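Local coordinates for virulence-associated protein I (Coxiella burnetii, PDB 3TRB) that probably binds DNA as a helix-turn-helix antidote protein of the HigA family, the antitoxin half of an addiction module, at residues 41-44 and 45-49; 60-63 and 64-68; 70-73 and 74-78. All coordinates share one frame; numbering follows the deposited sequence.

Interaction 1: residues 41-44 and 45-49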
ATOM      1  N   THR A  41     -36.446  -6.243   3.099  1.00 31.44           N
ATOM      2  CA  THR A  41     -36.808  -4.853   3.346  1.00 32.86           C
ATOM      3  C   THR A  41     -36.145  -4.378   4.632  1.00 31.72           C
ATOM      4  O   THR A  41     -35.743  -3.222   4.747  1.00 31.09           O
ATOM      5  CB  THR A  41     -38.335  -4.670   3.463  1.00 35.13           C
ATOM      6  OG1 THR A  41     -38.968  -5.147   2.270  1.00 35.83           O
ATOM      7  CG2 THR A  41     -38.680  -3.203   3.661  1.00 32.78           C
ATOM      8  N   ASN A  42     -36.030  -5.286   5.596  1.00 31.11           N
ATOM      9  CA  ASN A  42     -35.374  -4.992   6.866  1.00 37.36           C
ATOM     10  C   ASN A  42     -33.962  -4.443   6.686  1.00 30.13           C
ATOM     11  O   ASN A  42     -33.546  -3.533   7.402  1.00 29.67           O
ATOM     12  CB  ASN A  42     -35.337  -6.240   7.748  1.00 47.91           C
ATOM     13  CG  ASN A  42     -36.703  -6.615   8.283  1.00 60.37           C
ATOM     14  OD1 ASN A  42     -37.466  -5.756   8.728  1.00 65.43           O
ATOM     15  ND2 ASN A  42     -37.021  -7.903   8.243  1.00 63.87           N
ATOM     16  N   ARG A  43     -33.228  -5.005   5.731  1.00 28.05           N
ATOM     17  CA  ARG A  43     -31.857  -4.578   5.470  1.00 28.41           C
ATOM     18  C   ARG A  43     -31.811  -3.149   4.939  1.00 27.25           C
ATOM     19  O   ARG A  43     -30.978  -2.347   5.362  1.00 24.86           O
ATOM     20  CB  ARG A  43     -31.178  -5.529   4.485  1.00 27.38           C
ATOM     21  CG  ARG A  43     -29.697  -5.260   4.279  1.00 28.35           C
ATOM     22  CD  ARG A  43     -29.079  -6.315   3.379  1.00 29.89           C
ATOM     23  NE  ARG A  43     -29.317  -7.661   3.890  1.00 30.96           N
ATOM     24  CZ  ARG A  43     -29.112  -8.776   3.197  1.00 31.22           C
ATOM     25  NH1 ARG A  43     -28.665  -8.715   1.951  1.00 29.16           N
ATOM     26  NH2 ARG A  43     -29.359  -9.956   3.750  1.00 33.34           N
ATOM     27  N   VAL A  44     -32.709  -2.836   4.012  1.00 28.65           N
ATOM     28  CA  VAL A  44     -32.803  -1.486   3.468  1.00 27.71           C
ATOM     29  C   VAL A  44     -33.197  -0.489   4.555  1.00 25.44           C
ATOM     30  O   VAL A  44     -32.578   0.563   4.699  1.00 27.14           O
ATOM     31  CB  VAL A  44     -33.827  -1.411   2.320  1.00 25.84           C
ATOM     32  CG1 VAL A  44     -34.088   0.037   1.938  1.00 21.43           C
ATOM     33  CG2 VAL A  44     -33.338  -2.209   1.119  1.00 23.83           C
ATOM     34  N   THR A  45     -34.231  -0.829   5.318  1.00 24.91           N
ATOM     35  CA  THR A  45     -34.701   0.026   6.402  1.00 30.84           C
ATOM     36  C   THR A  45     -33.606   0.295   7.432  1.00 27.59           C
ATOM     37  O   THR A  45     -33.442   1.424   7.896  1.00 28.61           O
ATOM     38  CB  THR A  45     -35.922  -0.588   7.106  1.00 36.72           C
ATOM     39  OG1 THR A  45     -37.050  -0.547   6.225  1.00 41.08           O
ATOM     40  CG2 THR A  45     -36.250   0.182   8.375  1.00 40.09           C
ATOM     41  N   ALA A  46     -32.861  -0.748   7.783  1.00 25.76           N
ATOM     42  CA  ALA A  46     -31.780  -0.621   8.752  1.00 27.76           C
ATOM     43  C   ALA A  46     -30.699   0.336   8.258  1.00 25.41           C
ATOM     44  O   ALA A  46     -30.187   1.152   9.022  1.00 24.43           O
ATOM     45  CB  ALA A  46     -31.185  -1.986   9.063  1.00 29.50           C
ATOM     46  N   ILE A  47     -30.362   0.235   6.976  1.00 23.79           N
ATOM     47  CA  ILE A  47     -29.369   1.119   6.376  1.00 23.75           C
ATOM     48  C   ILE A  47     -29.877   2.556   6.347  1.00 23.55           C
ATOM     49  O   ILE A  47     -29.143   3.490   6.669  1.00 21.23           O
ATOM     50  CB  ILE A  47     -29.006   0.672   4.948  1.00 23.21           C
ATOM     51  CG1 ILE A  47     -28.303  -0.687   4.979  1.00 25.01           C
ATOM     52  CG2 ILE A  47     -28.134   1.716   4.267  1.00 19.65           C
ATOM     53  CD1 ILE A  47     -28.046  -1.274   3.607  1.00 25.27           C
ATOM     54  N   LEU A  48     -31.139   2.726   5.970  1.00 29.34           N
ATOM     55  CA  LEU A  48     -31.749   4.050   5.915  1.00 31.59           C
ATOM     56  C   LEU A  48     -31.772   4.719   7.286  1.00 33.95           C
ATOM     57  O   LEU A  48     -31.623   5.936   7.394  1.00 36.65           O
ATOM     58  CB  LEU A  48     -33.169   3.965   5.351  1.00 32.23           C
ATOM     59  CG  LEU A  48     -33.296   3.580   3.876  1.00 31.17           C
ATOM     60  CD1 LEU A  48     -34.757   3.430   3.479  1.00 29.28           C
ATOM     61  CD2 LEU A  48     -32.599   4.606   2.996  1.00 34.26           C
ATOM     62  N   ASN A  49     -31.960   3.918   8.331  1.00 35.32           N
ATOM     63  CA  ASN A  49     -32.032   4.445   9.691  1.00 38.38           C
ATOM     64  C   ASN A  49     -30.667   4.534  10.370  1.00 41.36           C
ATOM     65  O   ASN A  49     -30.568   4.904  11.540  1.00 45.43           O
ATOM     66  CB  ASN A  49     -32.990   3.610  10.544  1.00 39.59           C
ATOM     67  CG  ASN A  49     -34.422   3.674  10.044  1.00 43.83           C
ATOM     68  OD1 ASN A  49     -34.819   4.635   9.383  1.00 47.61           O
ATOM     69  ND2 ASN A  49     -35.206   2.653  10.363  1.00 41.80           N
TER
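V44 and L48 lie side by side one helical turn apart, their side chains pointing the same way. The touch is made by single methyls: V44 CG1 sits 3.8 Å from L48 CD1. V44 puts CG1 anti to its backbone N (chi1 170°), beside its own carbonyl carbon. This methyl therefore leans along the helix toward the next turn. The L48 branch starts beside its own backbone N, which turns CD1 back along the helix toward V44. The CG of L48 also rests 3.2 Å from V44 O, the oxygen that accepts the L48 N-H. The bond from L48 N to V44 O is 2.9 Å long.

T41 and T45 meet on another side of the helix, with their side chains crossing. T41 CG2 is 4.0 Å from T45 OG1. T45 OG1 turns back over the preceding turn and gives a weak hydrogen bond of 3.3 Å to T41 O. The same oxygen takes the T45 N-H in a nearly straight bond (174°), so two donors of one residue share it. T41 OG1 is used elsewhere, in a hydrogen bond with N31 OD1 on helix 30-37.

Helices 30-37 and 41-48 form the helix-turn-helix pair. In proteins of this family the second helix usually reads DNA, so 41-48 is probably the recognition helix. V44 faces the first helix of the pair, touching A30, L33 and A34. L48 faces helix 14-24, where it meets L18, A19 and L22.

I47 lies over the backbone of the turn before it. Its CG1 comes within 3.2 Å of R43 O, which accepts the I47 N-H. The R43 side chain runs outward from this turn, and both R43 and I47 touch T58 on helix 56-66.

Interaction 2: residues 60-63 and 64-68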
ATOM      1  N   LEU A  60     -22.363  -3.810  -4.181  1.00 21.12           N
ATOM      2  CA  LEU A  60     -22.437  -4.358  -5.533  1.00 22.17           C
ATOM      3  C   LEU A  60     -23.852  -4.266  -6.088  1.00 22.90           C
ATOM      4  O   LEU A  60     -24.049  -3.972  -7.267  1.00 22.27           O
ATOM      5  CB  LEU A  60     -21.964  -5.813  -5.550  1.00 23.34           C
ATOM      6  CG  LEU A  60     -20.460  -6.055  -5.394  1.00 24.16           C
ATOM      7  CD1 LEU A  60     -20.171  -7.538  -5.237  1.00 22.37           C
ATOM      8  CD2 LEU A  60     -19.707  -5.481  -6.582  1.00 22.83           C
ATOM      9  N   ARG A  61     -24.837  -4.519  -5.232  1.00 22.82           N
ATOM     10  CA  ARG A  61     -26.235  -4.455  -5.642  1.00 23.30           C
ATOM     11  C   ARG A  61     -26.658  -3.016  -5.928  1.00 21.09           C
ATOM     12  O   ARG A  61     -27.309  -2.742  -6.937  1.00 18.86           O
ATOM     13  CB  ARG A  61     -27.136  -5.088  -4.580  1.00 22.34           C
ATOM     14  CG  ARG A  61     -26.813  -6.551  -4.313  1.00 24.31           C
ATOM     15  CD  ARG A  61     -27.712  -7.149  -3.245  1.00 24.98           C
ATOM     16  NE  ARG A  61     -27.429  -8.567  -3.048  1.00 25.64           N
ATOM     17  CZ  ARG A  61     -27.975  -9.542  -3.767  1.00 30.66           C
ATOM     18  NH1 ARG A  61     -28.835  -9.253  -4.733  1.00 31.08           N
ATOM     19  NH2 ARG A  61     -27.658 -10.806  -3.522  1.00 31.45           N
ATOM     20  N   LEU A  62     -26.281  -2.104  -5.037  1.00 21.36           N
ATOM     21  CA  LEU A  62     -26.554  -0.684  -5.226  1.00 23.76           C
ATOM     22  C   LEU A  62     -25.893  -0.165  -6.498  1.00 24.20           C
ATOM     23  O   LEU A  62     -26.488   0.613  -7.243  1.00 26.76           O
ATOM     24  CB  LEU A  62     -26.071   0.123  -4.020  1.00 23.99           C
ATOM     25  CG  LEU A  62     -26.875  -0.019  -2.727  1.00 21.55           C
ATOM     26  CD1 LEU A  62     -26.132   0.619  -1.563  1.00 21.65           C
ATOM     27  CD2 LEU A  62     -28.262   0.591  -2.886  1.00 21.25           C
ATOM     28  N   ALA A  63     -24.662  -0.602  -6.741  1.00 22.03           N
ATOM     29  CA  ALA A  63     -23.922  -0.187  -7.928  1.00 23.33           C
ATOM     30  C   ALA A  63     -24.647  -0.598  -9.206  1.00 27.09           C
ATOM     31  O   ALA A  63     -24.761   0.189 -10.146  1.00 28.19           O
ATOM     32  CB  ALA A  63     -22.517  -0.769  -7.904  1.00 22.03           C
ATOM     33  N   LYS A  64     -25.140  -1.832  -9.229  1.00 26.94           N
ATOM     34  CA  LYS A  64     -25.847  -2.363 -10.391  1.00 25.07           C
ATOM     35  C   LYS A  64     -27.176  -1.645 -10.605  1.00 26.56           C
ATOM     36  O   LYS A  64     -27.564  -1.368 -11.738  1.00 27.96           O
ATOM     37  CB  LYS A  64     -26.086  -3.868 -10.225  1.00 27.82           C
ATOM     38  CG  LYS A  64     -26.880  -4.513 -11.355  1.00 32.48           C
ATOM     39  CD  LYS A  64     -26.055  -4.636 -12.624  1.00 38.34           C
ATOM     40  CE  LYS A  64     -26.835  -5.339 -13.728  1.00 41.19           C
ATOM     41  NZ  LYS A  64     -27.204  -6.733 -13.352  1.00 42.23           N
ATOM     42  N   PHE A  65     -27.869  -1.341  -9.512  1.00 25.82           N
ATOM     43  CA  PHE A  65     -29.171  -0.691  -9.599  1.00 26.27           C
ATOM     44  C   PHE A  65     -29.069   0.784  -9.975  1.00 29.22           C
ATOM     45  O   PHE A  65     -29.764   1.249 -10.878  1.00 24.57           O
ATOM     46  CB  PHE A  65     -29.938  -0.843  -8.285  1.00 25.63           C
ATOM     47  CG  PHE A  65     -31.266  -0.136  -8.271  1.00 31.16           C
ATOM     48  CD1 PHE A  65     -32.335  -0.628  -8.999  1.00 30.09           C
ATOM     49  CD2 PHE A  65     -31.449   1.014  -7.517  1.00 33.12           C
ATOM     50  CE1 PHE A  65     -33.559   0.014  -8.985  1.00 32.22           C
ATOM     51  CE2 PHE A  65     -32.670   1.660  -7.498  1.00 35.25           C
ATOM     52  CZ  PHE A  65     -33.726   1.160  -8.233  1.00 32.64           C
ATOM     53  N   PHE A  66     -28.204   1.516  -9.278  1.00 26.47           N
ATOM     54  CA  PHE A  66     -28.068   2.956  -9.492  1.00 33.19           C
ATOM     55  C   PHE A  66     -27.106   3.302 -10.627  1.00 33.56           C
ATOM     56  O   PHE A  66     -27.021   4.456 -11.046  1.00 35.76           O
ATOM     57  CB  PHE A  66     -27.639   3.665  -8.200  1.00 34.98           C
ATOM     58  CG  PHE A  66     -28.727   3.749  -7.168  1.00 38.47           C
ATOM     59  CD1 PHE A  66     -29.796   4.610  -7.340  1.00 41.94           C
ATOM     60  CD2 PHE A  66     -28.680   2.971  -6.024  1.00 36.05           C
ATOM     61  CE1 PHE A  66     -30.801   4.690  -6.394  1.00 41.54           C
ATOM     62  CE2 PHE A  66     -29.682   3.047  -5.074  1.00 35.79           C
ATOM     63  CZ  PHE A  66     -30.743   3.908  -5.260  1.00 39.97           C
ATOM     64  N   GLY A  67     -26.384   2.303 -11.121  1.00 33.08           N
ATOM     65  CA  GLY A  67     -25.444   2.519 -12.205  1.00 35.68           C
ATOM     66  C   GLY A  67     -24.182   3.227 -11.752  1.00 40.27           C
ATOM     67  O   GLY A  67     -23.564   3.968 -12.516  1.00 40.67           O
ATOM     68  N   THR A  68     -23.802   2.999 -10.500  1.00 38.74           N
ATOM     69  CA  THR A  68     -22.582   3.577  -9.952  1.00 34.87           C
ATOM     70  C   THR A  68     -21.507   2.507  -9.832  1.00 31.79           C
ATOM     71  O   THR A  68     -21.642   1.413 -10.380  1.00 31.45           O
ATOM     72  CB  THR A  68     -22.825   4.176  -8.554  1.00 34.25           C
ATOM     73  OG1 THR A  68     -22.984   3.118  -7.600  1.00 32.55           O
ATOM     74  CG2 THR A  68     -24.070   5.048  -8.553  1.00 38.43           C
TER
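A63 O takes two N-H groups as helix 56-66 gives way to the following loop. G67 N lies 2.8 Å from A63 O and T68 N lies 3.0 Å from it. Both bonds are weak and bent. G67 is the first residue to leave helical angles, and its positive phi (75°) turns the chain so that both amides face the same carbonyl. T68 OG1 folds back toward the helix and packs 3.5 Å from A63 CA. It also makes a weak hydrogen bond with W73 NE1.

One turn earlier, F66 N gives a straighter bond of 2.8 Å to L62 O. The side chains of this pair run alongside each other. L62 CD2 meets the F66 ring at its edge, in plane, 3.6 Å from CE2. F65 sets its own ring edge against the face of F66, with F65 CD2 3.5 Å above the ring centre. The F65 ring also stacks with H36 of helix 30-37.

The polar ends point elsewhere. K64 NZ makes a weak hydrogen bond to V97 O of the second subunit.

The chemistry is thus divided: L62 and F66 face the apolar core, where both touch L18, while R61 ties D57 of its own chain to E96 of the second subunit by salt bridges, and K64 reaches that subunit only weakly.

Interaction 3: residues 70-73 and 74-78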
ATOM      1  N   PRO A  70     -19.298   0.114  -7.031  1.00 23.05           N
ATOM      2  CA  PRO A  70     -19.426  -0.343  -5.644  1.00 23.75           C
ATOM      3  C   PRO A  70     -18.482   0.442  -4.734  1.00 23.17           C
ATOM      4  O   PRO A  70     -18.770   0.618  -3.550  1.00 22.02           O
ATOM      5  CB  PRO A  70     -19.013  -1.817  -5.722  1.00 21.91           C
ATOM      6  CG  PRO A  70     -18.153  -1.910  -6.939  1.00 23.27           C
ATOM      7  CD  PRO A  70     -18.734  -0.924  -7.910  1.00 25.47           C
ATOM      8  N   GLU A  71     -17.374   0.919  -5.293  1.00 22.36           N
ATOM      9  CA  GLU A  71     -16.410   1.707  -4.534  1.00 25.13           C
ATOM     10  C   GLU A  71     -17.044   2.970  -3.962  1.00 24.45           C
ATOM     11  O   GLU A  71     -16.733   3.378  -2.844  1.00 24.04           O
ATOM     12  CB  GLU A  71     -15.203   2.074  -5.403  1.00 25.05           C
ATOM     13  CG  GLU A  71     -14.267   0.915  -5.721  1.00 26.46           C
ATOM     14  CD  GLU A  71     -14.729   0.079  -6.901  1.00 28.53           C
ATOM     15  OE1 GLU A  71     -15.783   0.398  -7.490  1.00 26.34           O
ATOM     16  OE2 GLU A  71     -14.027  -0.896  -7.242  1.00 28.79           O
ATOM     17  N   PHE A  72     -17.931   3.586  -4.737  1.00 22.23           N
ATOM     18  CA  PHE A  72     -18.620   4.795  -4.299  1.00 22.58           C
ATOM     19  C   PHE A  72     -19.337   4.584  -2.971  1.00 22.70           C
ATOM     20  O   PHE A  72     -19.227   5.406  -2.062  1.00 22.06           O
ATOM     21  CB  PHE A  72     -19.619   5.259  -5.362  1.00 25.74           C
ATOM     22  CG  PHE A  72     -20.591   6.294  -4.873  1.00 27.68           C
ATOM     23  CD1 PHE A  72     -20.260   7.639  -4.887  1.00 31.66           C
ATOM     24  CD2 PHE A  72     -21.841   5.922  -4.408  1.00 27.87           C
ATOM     25  CE1 PHE A  72     -21.156   8.593  -4.441  1.00 35.35           C
ATOM     26  CE2 PHE A  72     -22.740   6.870  -3.962  1.00 28.73           C
ATOM     27  CZ  PHE A  72     -22.397   8.206  -3.978  1.00 30.22           C
ATOM     28  N   TRP A  73     -20.068   3.479  -2.865  1.00 21.70           N
ATOM     29  CA  TRP A  73     -20.873   3.203  -1.680  1.00 22.40           C
ATOM     30  C   TRP A  73     -20.031   2.796  -0.475  1.00 21.33           C
ATOM     31  O   TRP A  73     -20.336   3.170   0.657  1.00 23.65           O
ATOM     32  CB  TRP A  73     -21.936   2.142  -1.984  1.00 21.54           C
ATOM     33  CG  TRP A  73     -22.964   2.622  -2.960  1.00 25.38           C
ATOM     34  CD1 TRP A  73     -23.057   2.301  -4.281  1.00 29.45           C
ATOM     35  CD2 TRP A  73     -24.039   3.532  -2.692  1.00 26.54           C
ATOM     36  NE1 TRP A  73     -24.129   2.949  -4.852  1.00 28.09           N
ATOM     37  CE2 TRP A  73     -24.747   3.710  -3.896  1.00 27.32           C
ATOM     38  CE3 TRP A  73     -24.472   4.210  -1.548  1.00 27.67           C
ATOM     39  CZ2 TRP A  73     -25.863   4.536  -3.990  1.00 27.80           C
ATOM     40  CZ3 TRP A  73     -25.582   5.030  -1.643  1.00 26.36           C
ATOM     41  CH2 TRP A  73     -26.265   5.186  -2.856  1.00 28.39           C
ATOM     42  N   LEU A  74     -18.970   2.035  -0.719  1.00 18.02           N
ATOM     43  CA  LEU A  74     -18.088   1.617   0.363  1.00 20.19           C
ATOM     44  C   LEU A  74     -17.285   2.795   0.903  1.00 19.30           C
ATOM     45  O   LEU A  74     -17.005   2.867   2.098  1.00 23.44           O
ATOM     46  CB  LEU A  74     -17.155   0.493  -0.094  1.00 20.34           C
ATOM     47  CG  LEU A  74     -17.826  -0.847  -0.395  1.00 19.19           C
ATOM     48  CD1 LEU A  74     -16.788  -1.905  -0.739  1.00 19.75           C
ATOM     49  CD2 LEU A  74     -18.669  -1.292   0.789  1.00 19.14           C
ATOM     50  N   ASN A  75     -16.920   3.717   0.017  1.00 17.66           N
ATOM     51  CA  ASN A  75     -16.203   4.921   0.428  1.00 17.71           C
ATOM     52  C   ASN A  75     -17.071   5.848   1.271  1.00 22.35           C
ATOM     53  O   ASN A  75     -16.567   6.572   2.131  1.00 23.38           O
ATOM     54  CB  ASN A  75     -15.641   5.664  -0.784  1.00 22.49           C
ATOM     55  CG  ASN A  75     -14.263   5.165  -1.185  1.00 26.92           C
ATOM     56  OD1 ASN A  75     -13.726   4.235  -0.579  1.00 32.40           O
ATOM     57  ND2 ASN A  75     -13.686   5.778  -2.209  1.00 21.98           N
ATOM     58  N   LEU A  76     -18.378   5.830   1.020  1.00 20.26           N
ATOM     59  CA  LEU A  76     -19.314   6.565   1.861  1.00 21.30           C
ATOM     60  C   LEU A  76     -19.310   5.975   3.265  1.00 18.02           C
ATOM     61  O   LEU A  76     -19.307   6.703   4.255  1.00 18.47           O
ATOM     62  CB  LEU A  76     -20.727   6.528   1.271  1.00 22.01           C
ATOM     63  CG  LEU A  76     -20.969   7.380   0.024  1.00 26.50           C
ATOM     64  CD1 LEU A  76     -22.425   7.291  -0.401  1.00 31.14           C
ATOM     65  CD2 LEU A  76     -20.574   8.826   0.281  1.00 25.58           C
ATOM     66  N   GLN A  77     -19.298   4.649   3.344  1.00 19.70           N
ATOM     67  CA  GLN A  77     -19.260   3.968   4.631  1.00 23.04           C
ATOM     68  C   GLN A  77     -17.939   4.237   5.343  1.00 18.67           C
ATOM     69  O   GLN A  77     -17.911   4.465   6.553  1.00 22.31           O
ATOM     70  CB  GLN A  77     -19.465   2.465   4.447  1.00 20.18           C
ATOM     71  CG  GLN A  77     -19.641   1.706   5.747  1.00 22.45           C
ATOM     72  CD  GLN A  77     -20.922   2.081   6.465  1.00 23.17           C
ATOM     73  OE1 GLN A  77     -22.011   2.014   5.894  1.00 24.43           O
ATOM     74  NE2 GLN A  77     -20.799   2.484   7.723  1.00 24.01           N
ATOM     75  N   ASP A  78     -16.845   4.212   4.587  1.00 18.26           N
ATOM     76  CA  ASP A  78     -15.525   4.492   5.145  1.00 20.70           C
ATOM     77  C   ASP A  78     -15.476   5.880   5.764  1.00 23.89           C
ATOM     78  O   ASP A  78     -15.015   6.050   6.893  1.00 25.43           O
ATOM     79  CB  ASP A  78     -14.444   4.385   4.071  1.00 21.39           C
ATOM     80  CG  ASP A  78     -14.254   2.971   3.571  1.00 24.42           C
ATOM     81  OD1 ASP A  78     -14.691   2.022   4.258  1.00 23.54           O
ATOM     82  OD2 ASP A  78     -13.656   2.812   2.490  1.00 22.05           O
TER
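L76 reaches back one turn to the side chains of F72 and W73. Its CD1 is the main point of touch, 3.6 Å from F72 CE2 and 3.9 Å from W73 CE3. L76 CG lies over one face of the F72 ring, and the two side chains cross. W73 and L76 instead lie side by side and point the same way. The methyl meets the indole obliquely.

The two rings are set against each other as well. F72 CE2 stands 3.6 Å above the centre of the W73 ring, so the edge of the phenyl faces the indole. In turn, W73 CD1 lies at the F72 edge, in plane. The first torsions differ. F72 places CG anti to its backbone N (chi1 167°), whereas W73 keeps CG beside its own N (chi1 -66°). These choices bring neighbouring side chains together on one side of the helix.

Backbone bonds fix the spacing. L76 N bonds to F72 O at 3.2 Å, and N75 N bonds to E71 O at 2.9 Å. L74 N bonds to P70 O. Further out, T69 OG1 accepts the F72 N-H near the start of the helix. The Q77 amide joins two parts of the chain: its OE1 accepts I54 N and its NE2 gives a hydrogen bond to D81 OD1.

This is the first part of helix 70-96, packed against the helix-turn-helix region. W73 and L76 cover helix 14-24 at L18 and I17. P70 and L74 lie on helix 56-66, touching L60, A63 and A59. L74 also packs on I82 of the second subunit, and E71 and N75 pack on F24 of the third, so the same helix borders both the chain's own core and two partner chains.

How the interactions relate
The three interactions come in series along an all-helical chain, on helices 41-48, 56-66 and 70-96. Interaction 1 lies apart: its centre is about 16 Å from that of interaction 2 and about 17 Å from that of interaction 3, and it touches neither. Interactions 2 and 3 have centres about 12 Å apart and meet directly, with F66 against W73. All three place side chains on helix 14-24, which gives them a common core residue, L18. Interactions 2 and 3 also touch the second subunit, and interaction 3 meets the third as well, while interaction 1 touches no other chain of the assembly. The probable DNA-reading helix is thus separate from the subunit contacts.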